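Local coordinates for protein probable arabinosyltransferase C (Mycobacterium tuberculosis, PDB 3PTY) that polymerizes arabinose into the arabinan of the mycobacterial cell wall, this chain being its C-terminal, lectin-like carbohydrate-binding domain, at residues 34-39 with 331-336; 166-171 with 241-246; 180-185 with 216-221. All blocks are in the same frame, centred on the assembly; numbering follows the deposited sequence.

Contact 1: 34-39 with 331-336; sequences AEDVLV and LKDDWF
Val37 and Leu331 face each other as an antiparallel, non-hydrogen-bonded pair where strand 37-40 meets the last residue of strand 322-331, and just beyond it the N of Lys332 donates an almost straight hydrogen bond of 2.9 Å to the O of Asp36. From there segment 331-336 folds into a type I turn, Leu331 to Asp334. Leu331 and Val37 point to the same face of the sheet, CG2 of Val37 lying 4.4 Å from CD1 of Leu331; the same CD1 also reaches CB of Asp36, in the loop just before the strand (4.0 Å). Leu38 works on the other side: its CD1 meets the six-membered edge of the Trp335 indole in the ring plane, 3.5 Å from CH2, a greasy branch suited to an aromatic rim. Lys29 forms a salt bridge with OD1 of Asp36, while NZ of Lys332 stays farther from that oxygen, at 4.2 Å, beyond a salt bridge. Leu331 and Asp333 also touch the bound octyl arabinofuranoside, so this strand-to-turn junction forms part of the domain's ligand pocket.

Contact 2: 166-171 with 241-246; sequences VVTAAG and ALTPPR
Arg246 and Val166 join their backbones in an antiparallel hydrogen-bonded pair, the N of Val166 donating to the O of Arg246 at 2.7 Å and the N of Arg246 returning a bond to the O of Val166. The Arg246 side chain then runs alongside strand 164-171 from Val166 to Thr168. From CB, chi1 of 69° sets CG between the backbone N and the carbonyl carbon, where CG lies 3.6 Å from the O of Val166. The chain stays extended through CD to NE, which forms a salt bridge with Glu40. At CZ the guanidinium lies flat under CG1 of Val166, a methyl over the centre of its face. NH1 reaches OG1 of Thr168 at 2.8 Å, nearly in the guanidinium plane, while NH2 bonds to Asn210, which also partners that hydroxyl. A water at the guanidinium edge accepts from the N of Thr168 and donates to OG1 of Thr243 and the O of Pro244, with a weak bond from NH1. Thr243 in turn donates its hydroxyl to a lone pair of the O of Thr168 (2.8 Å). At the other end Ala170 and Ala241 form a hydrogen-bonded pair, their CB methyls 4.2 Å apart, while CD2 of Leu242 packs on Ala169 and Val167. Glu40 thus probably balances the charge of the buried arginine, and side chains and water replace strand pairing where the prolines, lacking N-H groups, interrupt it.

Contact 3: 180-185 with 216-221; sequences LQWATD and SAIPST
Trp182 lays one face of its indole against Pro219, the centrepiece of a contact that contains no hydrogen bond between its segments. CD of Pro219 stands 3.5 Å from the centroid of the five-membered ring and 20° off the ring normal, a CH-pi contact. The same carbon comes within 3.2 Å of CE2 of Trp182, close for an apolar pair, while CG of Pro219 lies beside NE1 and CE2. Proline suits the place because its CD, bonded to the electron-withdrawing backbone nitrogen, carries hydrogens that are probably slightly polarised and thus suited to the electron-rich indole face. In Trp182 a chi1 of 57° places CG between the backbone N and carbonyl carbon, and chi2 of 73° turns the ring face to the incoming loop. The O of Ala217 approaches the six-membered ring obliquely, 3.8 Å from CH2.

Ile218 is the second large contributor, and its two branches do different work. CG2 rests against CB of Trp182 at 4.2 Å, at the root of the indole. The longer arm, extended through CG1, carries CD1 to CD2 of Leu180 at 3.9 Å, the two side chains crossing at about a right angle. A beta-branched residue can thus serve two neighbours on the strand at once.

Thr221 closes the other end, its carbonyl O lying 3.5 Å from CG2 of Thr184. Thr184 is the N-cap residue of helix 185-189; its OG1 caps a backbone N there, while CG2 faces the loop.

Leu180 and Trp182 project from strand 178-183 on the side where the loop between strands 209-214 and 224-231 passes. Leu180 reaches Phe199 of strand 195-202, Trp182 touches Met197 of the same strand, and both pack on Val225 of strand 224-231.

Contacts 2 and 3 both reach the nine-stranded antiparallel sheet, contact 3 through one strand and a loop, strands 164-171 and 178-183 following each other in the chain; contact 1 is at the strand ends of the mixed sheet, its centre about 20 Å from that of contact 2. Contact 2 is entirely buried, and it combines strand hydrogen bonds with a charge-balanced arginine and an enclosed water. Contact 3 lies at the surface, about 21 Å from the chain centre, and relies on apolar and CH-pi packing of a loop over a strand. Contact 1 is intermediate: partly buried, with one backbone bond across it and Leu331 and Asp333 touching the ligand. Tyr330, touched by Trp335, Val166 and Arg246, bridges contacts 1 and 2.

Contact 1: 34-39 with 331-336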
loop_
_atom_site.group_PDB
_atom_site.type_symbol
_atom_site.label_atom_id
_atom_site.label_comp_id
_atom_site.label_asym_id
_atom_site.label_seq_id
_atom_site.Cartn_x
_atom_site.Cartn_y
_atom_site.Cartn_z
ATOM N N ALA A 34 4.103 2.374 17.281
ATOM C CA ALA A 34 4.024 3.820 17.504
ATOM C C ALA A 34 5.088 4.313 18.488
ATOM O O ALA A 34 5.421 5.497 18.520
ATOM C CB ALA A 34 2.622 4.220 17.988
ATOM N N GLU A 35 5.611 3.407 19.305
ATOM C CA GLU A 35 6.642 3.778 20.267
ATOM C C GLU A 35 8.035 3.733 19.634
ATOM O O GLU A 35 8.988 4.274 20.188
ATOM C CB GLU A 35 6.590 2.845 21.484
ATOM C CG GLU A 35 5.267 2.901 22.241
ATOM C CD GLU A 35 5.170 1.877 23.365
ATOM O OE1 GLU A 35 4.049 1.677 23.884
ATOM O OE2 GLU A 35 6.205 1.274 23.731
ATOM N N ASP A 36 8.154 3.083 18.480
ATOM C CA ASP A 36 9.466 2.894 17.848
ATOM C C ASP A 36 9.707 3.798 16.640
ATOM O O ASP A 36 10.853 4.013 16.244
ATOM C CB ASP A 36 9.666 1.433 17.447
ATOM C CG ASP A 36 9.898 0.524 18.652
ATOM O OD1 ASP A 36 9.341 0.805 19.732
ATOM O OD2 ASP A 36 10.637 -0.470 18.521
ATOM N N VAL A 37 8.637 4.306 16.036
ATOM C CA VAL A 37 8.788 5.283 14.956
ATOM C C VAL A 37 9.036 6.651 15.583
ATOM O O VAL A 37 8.250 7.113 16.409
ATOM C CB VAL A 37 7.543 5.327 14.029
ATOM C CG1 VAL A 37 7.678 6.437 12.982
ATOM C CG2 VAL A 37 7.348 3.984 13.336
ATOM N N LEU A 38 10.145 7.282 15.213
ATOM C CA LEU A 38 10.487 8.605 15.719
ATOM C C LEU A 38 10.201 9.648 14.644
ATOM O O LEU A 38 10.682 9.533 13.521
ATOM C CB LEU A 38 11.964 8.652 16.132
ATOM C CG LEU A 38 12.366 7.664 17.232
ATOM C CD1 LEU A 38 13.804 7.897 17.694
ATOM C CD2 LEU A 38 11.411 7.784 18.398
ATOM N N VAL A 39 9.426 10.667 14.995
ATOM C CA VAL A 39 8.896 11.595 14.003
ATOM C C VAL A 39 9.547 12.962 14.146
ATOM O O VAL A 39 9.663 13.487 15.252
ATOM C CB VAL A 39 7.374 11.753 14.164
ATOM C CG1 VAL A 39 6.836 12.814 13.208
ATOM C CG2 VAL A 39 6.679 10.406 13.945
ATOM N N LEU A 331 12.926 4.803 12.086
ATOM C CA LEU A 331 12.654 3.667 12.969
ATOM C C LEU A 331 13.799 3.494 13.969
ATOM O O LEU A 331 14.927 3.200 13.580
ATOM C CB LEU A 331 12.489 2.386 12.150
ATOM C CG LEU A 331 12.143 1.124 12.941
ATOM C CD1 LEU A 331 10.798 1.293 13.651
ATOM C CD2 LEU A 331 12.128 -0.098 12.022
ATOM N N LYS A 332 13.505 3.670 15.254
ATOM C CA LYS A 332 14.514 3.549 16.316
ATOM C C LYS A 332 15.328 2.239 16.278
ATOM O O LYS A 332 16.537 2.231 16.560
ATOM C CB LYS A 332 13.831 3.692 17.678
ATOM C CG LYS A 332 14.753 3.541 18.866
ATOM C CD LYS A 332 14.020 3.829 20.171
ATOM C CE LYS A 332 12.886 2.844 20.394
ATOM N NZ LYS A 332 12.441 2.830 21.817
ATOM N N ASP A 333 14.666 1.141 15.925
ATOM C CA ASP A 333 15.291 -0.188 15.872
ATOM C C ASP A 333 16.254 -0.405 14.702
ATOM O O ASP A 333 17.091 -1.307 14.744
ATOM C CB ASP A 333 14.217 -1.271 15.826
ATOM C CG ASP A 333 13.207 -1.128 16.943
ATOM O OD1 ASP A 333 12.163 -0.478 16.714
ATOM O OD2 ASP A 333 13.472 -1.645 18.049
ATOM N N ASP A 334 16.121 0.402 13.654
ATOM C CA ASP A 334 16.984 0.278 12.488
ATOM C C ASP A 334 16.932 1.573 11.712
ATOM O O ASP A 334 16.010 1.784 10.935
ATOM C CB ASP A 334 16.525 -0.889 11.595
ATOM C CG ASP A 334 17.436 -1.104 10.388
ATOM O OD1 ASP A 334 18.352 -0.265 10.129
ATOM O OD2 ASP A 334 17.234 -2.122 9.689
ATOM N N TRP A 335 17.933 2.430 11.910
ATOM C CA TRP A 335 17.905 3.783 11.369
ATOM C C TRP A 335 17.986 3.806 9.856
ATOM O O TRP A 335 17.781 4.848 9.237
ATOM C CB TRP A 335 19.057 4.625 11.939
ATOM C CG TRP A 335 19.098 4.711 13.436
ATOM C CD1 TRP A 335 20.037 4.156 14.262
ATOM C CD2 TRP A 335 18.175 5.408 14.291
ATOM N NE1 TRP A 335 19.752 4.456 15.571
ATOM C CE2 TRP A 335 18.616 5.222 15.617
ATOM C CE3 TRP A 335 17.025 6.162 14.063
ATOM C CZ2 TRP A 335 17.941 5.763 16.712
ATOM C CZ3 TRP A 335 16.357 6.702 15.152
ATOM C CH2 TRP A 335 16.819 6.500 16.459
ATOM N N PHE A 336 18.311 2.666 9.257
ATOM C CA PHE A 336 18.455 2.584 7.810
ATOM C C PHE A 336 17.260 1.886 7.156
ATOM O O PHE A 336 17.255 1.654 5.954
ATOM C CB PHE A 336 19.751 1.854 7.421
ATOM C CG PHE A 336 21.013 2.563 7.858
ATOM C CD1 PHE A 336 22.235 1.907 7.828
ATOM C CD2 PHE A 336 20.974 3.876 8.298
ATOM C CE1 PHE A 336 23.402 2.555 8.224
ATOM C CE2 PHE A 336 22.127 4.532 8.702
ATOM C CZ PHE A 336 23.344 3.869 8.665
#

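Contact 2: 166-171 with 241-246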
loop_
_atom_site.group_PDB
_atom_site.type_symbol
_atom_site.label_atom_id
_atom_site.label_comp_id
_atom_site.label_asym_id
_atom_site.label_seq_id
_atom_site.Cartn_x
_atom_site.Cartn_y
_atom_site.Cartn_z
ATOM N N VAL A 166 21.476 14.073 9.144
ATOM C CA VAL A 166 20.542 13.809 8.057
ATOM C C VAL A 166 20.611 14.892 6.997
ATOM O O VAL A 166 20.759 16.072 7.309
ATOM C CB VAL A 166 19.098 13.689 8.592
ATOM C CG1 VAL A 166 18.079 13.750 7.448
ATOM C CG2 VAL A 166 18.950 12.402 9.395
ATOM N N VAL A 167 20.506 14.478 5.739
ATOM C CA VAL A 167 20.406 15.418 4.634
ATOM C C VAL A 167 19.236 15.007 3.748
ATOM O O VAL A 167 19.191 13.883 3.259
ATOM C CB VAL A 167 21.695 15.418 3.787
ATOM C CG1 VAL A 167 21.479 16.182 2.485
ATOM C CG2 VAL A 167 22.850 16.006 4.590
ATOM N N THR A 168 18.281 15.908 3.556
ATOM C CA THR A 168 17.214 15.657 2.588
ATOM C C THR A 168 17.746 15.833 1.161
ATOM O O THR A 168 18.320 16.875 0.830
ATOM C CB THR A 168 16.021 16.572 2.846
ATOM O OG1 THR A 168 15.460 16.241 4.124
ATOM C CG2 THR A 168 14.955 16.395 1.759
ATOM N N ALA A 169 17.570 14.810 0.326
ATOM C CA ALA A 169 18.172 14.787 -1.008
ATOM C C ALA A 169 17.219 14.192 -2.034
ATOM O O ALA A 169 16.302 13.451 -1.682
ATOM C CB ALA A 169 19.481 13.971 -0.983
ATOM N N ALA A 170 17.446 14.518 -3.305
ATOM C CA ALA A 170 16.698 13.912 -4.401
ATOM C C ALA A 170 17.659 13.503 -5.502
ATOM O O ALA A 170 18.828 13.899 -5.491
ATOM C CB ALA A 170 15.642 14.886 -4.946
ATOM N N GLY A 171 17.169 12.710 -6.451
ATOM C CA GLY A 171 17.971 12.319 -7.594
ATOM C C GLY A 171 18.370 10.858 -7.606
ATOM O O GLY A 171 17.891 10.063 -6.798
ATOM N N ALA A 241 20.332 16.391 -5.903
ATOM C CA ALA A 241 19.895 17.635 -5.270
ATOM C C ALA A 241 20.029 17.496 -3.757
ATOM O O ALA A 241 19.663 16.464 -3.194
ATOM C CB ALA A 241 18.453 17.965 -5.649
ATOM N N LEU A 242 20.550 18.533 -3.106
ATOM C CA LEU A 242 20.825 18.478 -1.672
ATOM C C LEU A 242 20.272 19.687 -0.937
ATOM O O LEU A 242 20.041 20.737 -1.531
ATOM C CB LEU A 242 22.337 18.410 -1.408
ATOM C CG LEU A 242 23.132 17.241 -2.005
ATOM C CD1 LEU A 242 24.611 17.431 -1.721
ATOM C CD2 LEU A 242 22.648 15.914 -1.451
ATOM N N THR A 243 20.074 19.521 0.365
ATOM C CA THR A 243 19.732 20.620 1.258
ATOM C C THR A 243 20.722 20.511 2.415
ATOM O O THR A 243 21.474 19.537 2.479
ATOM C CB THR A 243 18.288 20.494 1.774
ATOM O OG1 THR A 243 18.103 19.187 2.329
ATOM C CG2 THR A 243 17.285 20.706 0.634
ATOM N N PRO A 244 20.749 21.504 3.321
ATOM C CA PRO A 244 21.807 21.489 4.346
ATOM C C PRO A 244 21.659 20.399 5.400
ATOM O O PRO A 244 20.572 19.844 5.569
ATOM C CB PRO A 244 21.689 22.880 4.994
ATOM C CG PRO A 244 21.112 23.743 3.908
ATOM C CD PRO A 244 20.091 22.819 3.240
ATOM N N PRO A 245 22.754 20.103 6.118
ATOM C CA PRO A 245 22.764 19.018 7.106
ATOM C C PRO A 245 22.022 19.384 8.385
ATOM O O PRO A 245 21.997 20.548 8.799
ATOM C CB PRO A 245 24.252 18.828 7.411
ATOM C CG PRO A 245 24.884 20.170 7.103
ATOM C CD PRO A 245 24.065 20.765 5.981
ATOM N N ARG A 246 21.426 18.380 9.013
ATOM C CA ARG A 246 20.738 18.590 10.274
ATOM C C ARG A 246 20.848 17.374 11.176
ATOM O O ARG A 246 21.188 16.273 10.730
ATOM C CB ARG A 246 19.262 18.912 10.020
ATOM C CG ARG A 246 18.450 17.737 9.479
ATOM C CD ARG A 246 17.052 18.203 9.093
ATOM N NE ARG A 246 16.098 17.112 8.887
ATOM C CZ ARG A 246 15.796 16.596 7.701
ATOM N NH1 ARG A 246 16.392 17.051 6.604
ATOM N NH2 ARG A 246 14.896 15.618 7.607
HETATM O O HOH W 1 18.374 18.566 5.036
#

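Contact 3: 180-185 with 216-221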
loop_
_atom_site.group_PDB
_atom_site.type_symbol
_atom_site.label_atom_id
_atom_site.label_comp_id
_atom_site.label_asym_id
_atom_site.label_seq_id
_atom_site.Cartn_x
_atom_site.Cartn_y
_atom_site.Cartn_z
ATOM N N LEU A 180 29.915 13.163 3.654
ATOM C CA LEU A 180 30.002 14.139 4.719
ATOM C C LEU A 180 31.446 14.157 5.191
ATOM O O LEU A 180 31.977 13.126 5.599
ATOM C CB LEU A 180 29.104 13.706 5.882
ATOM C CG LEU A 180 29.107 14.581 7.139
ATOM C CD1 LEU A 180 28.192 15.781 6.966
ATOM C CD2 LEU A 180 28.680 13.756 8.342
ATOM N N GLN A 181 32.087 15.319 5.128
ATOM C CA GLN A 181 33.438 15.465 5.654
ATOM C C GLN A 181 33.376 16.151 7.011
ATOM O O GLN A 181 32.506 16.987 7.244
ATOM C CB GLN A 181 34.301 16.285 4.693
ATOM C CG GLN A 181 34.475 15.661 3.318
ATOM C CD GLN A 181 35.439 16.440 2.444
ATOM O OE1 GLN A 181 35.747 17.595 2.724
ATOM N NE2 GLN A 181 35.920 15.810 1.375
ATOM N N TRP A 182 34.291 15.789 7.905
ATOM C CA TRP A 182 34.385 16.439 9.205
ATOM C C TRP A 182 35.768 17.037 9.425
ATOM O O TRP A 182 36.728 16.707 8.714
ATOM C CB TRP A 182 34.046 15.465 10.339
ATOM C CG TRP A 182 34.913 14.233 10.367
ATOM C CD1 TRP A 182 36.229 14.157 10.748
ATOM C CD2 TRP A 182 34.517 12.899 10.027
ATOM N NE1 TRP A 182 36.672 12.858 10.650
ATOM C CE2 TRP A 182 35.639 12.067 10.212
ATOM C CE3 TRP A 182 33.318 12.327 9.581
ATOM C CZ2 TRP A 182 35.599 10.692 9.966
ATOM C CZ3 TRP A 182 33.282 10.955 9.334
ATOM C CH2 TRP A 182 34.417 10.159 9.526
ATOM N N ALA A 183 35.873 17.898 10.430
ATOM C CA ALA A 183 37.119 18.600 10.702
ATOM C C ALA A 183 37.112 19.219 12.090
ATOM O O ALA A 183 36.047 19.514 12.644
ATOM C CB ALA A 183 37.352 19.689 9.646
ATOM N N THR A 184 38.308 19.407 12.644
ATOM C CA THR A 184 38.494 20.234 13.827
ATOM C C THR A 184 38.541 21.693 13.374
ATOM O O THR A 184 38.638 21.972 12.177
ATOM C CB THR A 184 39.841 19.922 14.504
ATOM O OG1 THR A 184 40.899 20.217 13.586
ATOM C CG2 THR A 184 39.919 18.449 14.911
ATOM N N ASP A 185 38.487 22.623 14.325
ATOM C CA ASP A 185 38.589 24.042 13.991
ATOM C C ASP A 185 39.866 24.320 13.210
ATOM O O ASP A 185 39.858 25.040 12.211
ATOM C CB ASP A 185 38.562 24.897 15.257
ATOM C CG ASP A 185 37.173 25.032 15.842
ATOM O OD1 ASP A 185 36.198 24.576 15.197
ATOM O OD2 ASP A 185 37.049 25.600 16.948
ATOM N N SER A 216 27.591 8.411 15.508
ATOM C CA SER A 216 28.630 7.618 16.166
ATOM C C SER A 216 29.879 7.476 15.303
ATOM O O SER A 216 30.963 7.251 15.817
ATOM C CB SER A 216 28.102 6.232 16.555
ATOM O OG SER A 216 27.825 5.451 15.402
ATOM N N ALA A 217 29.732 7.607 13.990
ATOM C CA ALA A 217 30.881 7.467 13.097
ATOM C C ALA A 217 31.778 8.707 13.090
ATOM O O ALA A 217 32.930 8.640 12.663
ATOM C CB ALA A 217 30.415 7.143 11.676
ATOM N N ILE A 218 31.248 9.840 13.545
ATOM C CA ILE A 218 32.014 11.086 13.543
ATOM C C ILE A 218 32.893 11.190 14.786
ATOM O O ILE A 218 32.396 11.098 15.904
ATOM C CB ILE A 218 31.097 12.320 13.489
ATOM C CG1 ILE A 218 30.126 12.218 12.309
ATOM C CG2 ILE A 218 31.930 13.600 13.387
ATOM C CD1 ILE A 218 29.223 13.438 12.164
ATOM N N PRO A 219 34.208 11.384 14.596
ATOM C CA PRO A 219 35.103 11.441 15.760
ATOM C C PRO A 219 34.712 12.557 16.730
ATOM O O PRO A 219 34.260 13.620 16.308
ATOM C CB PRO A 219 36.480 11.728 15.139
ATOM C CG PRO A 219 36.366 11.269 13.717
ATOM C CD PRO A 219 34.933 11.543 13.325
ATOM N N SER A 220 34.917 12.315 18.018
ATOM C CA SER A 220 34.490 13.237 19.071
ATOM C C SER A 220 35.184 14.595 19.023
ATOM O O SER A 220 34.676 15.573 19.566
ATOM C CB SER A 220 34.710 12.598 20.446
ATOM O OG SER A 220 36.091 12.370 20.674
ATOM N N THR A 221 36.345 14.654 18.380
ATOM C CA THR A 221 37.083 15.903 18.258
ATOM C C THR A 221 36.646 16.733 17.049
ATOM O O THR A 221 37.075 17.869 16.891
ATOM C CB THR A 221 38.573 15.637 18.090
ATOM O OG1 THR A 221 38.756 14.702 17.023
ATOM C CG2 THR A 221 39.169 15.071 19.378
#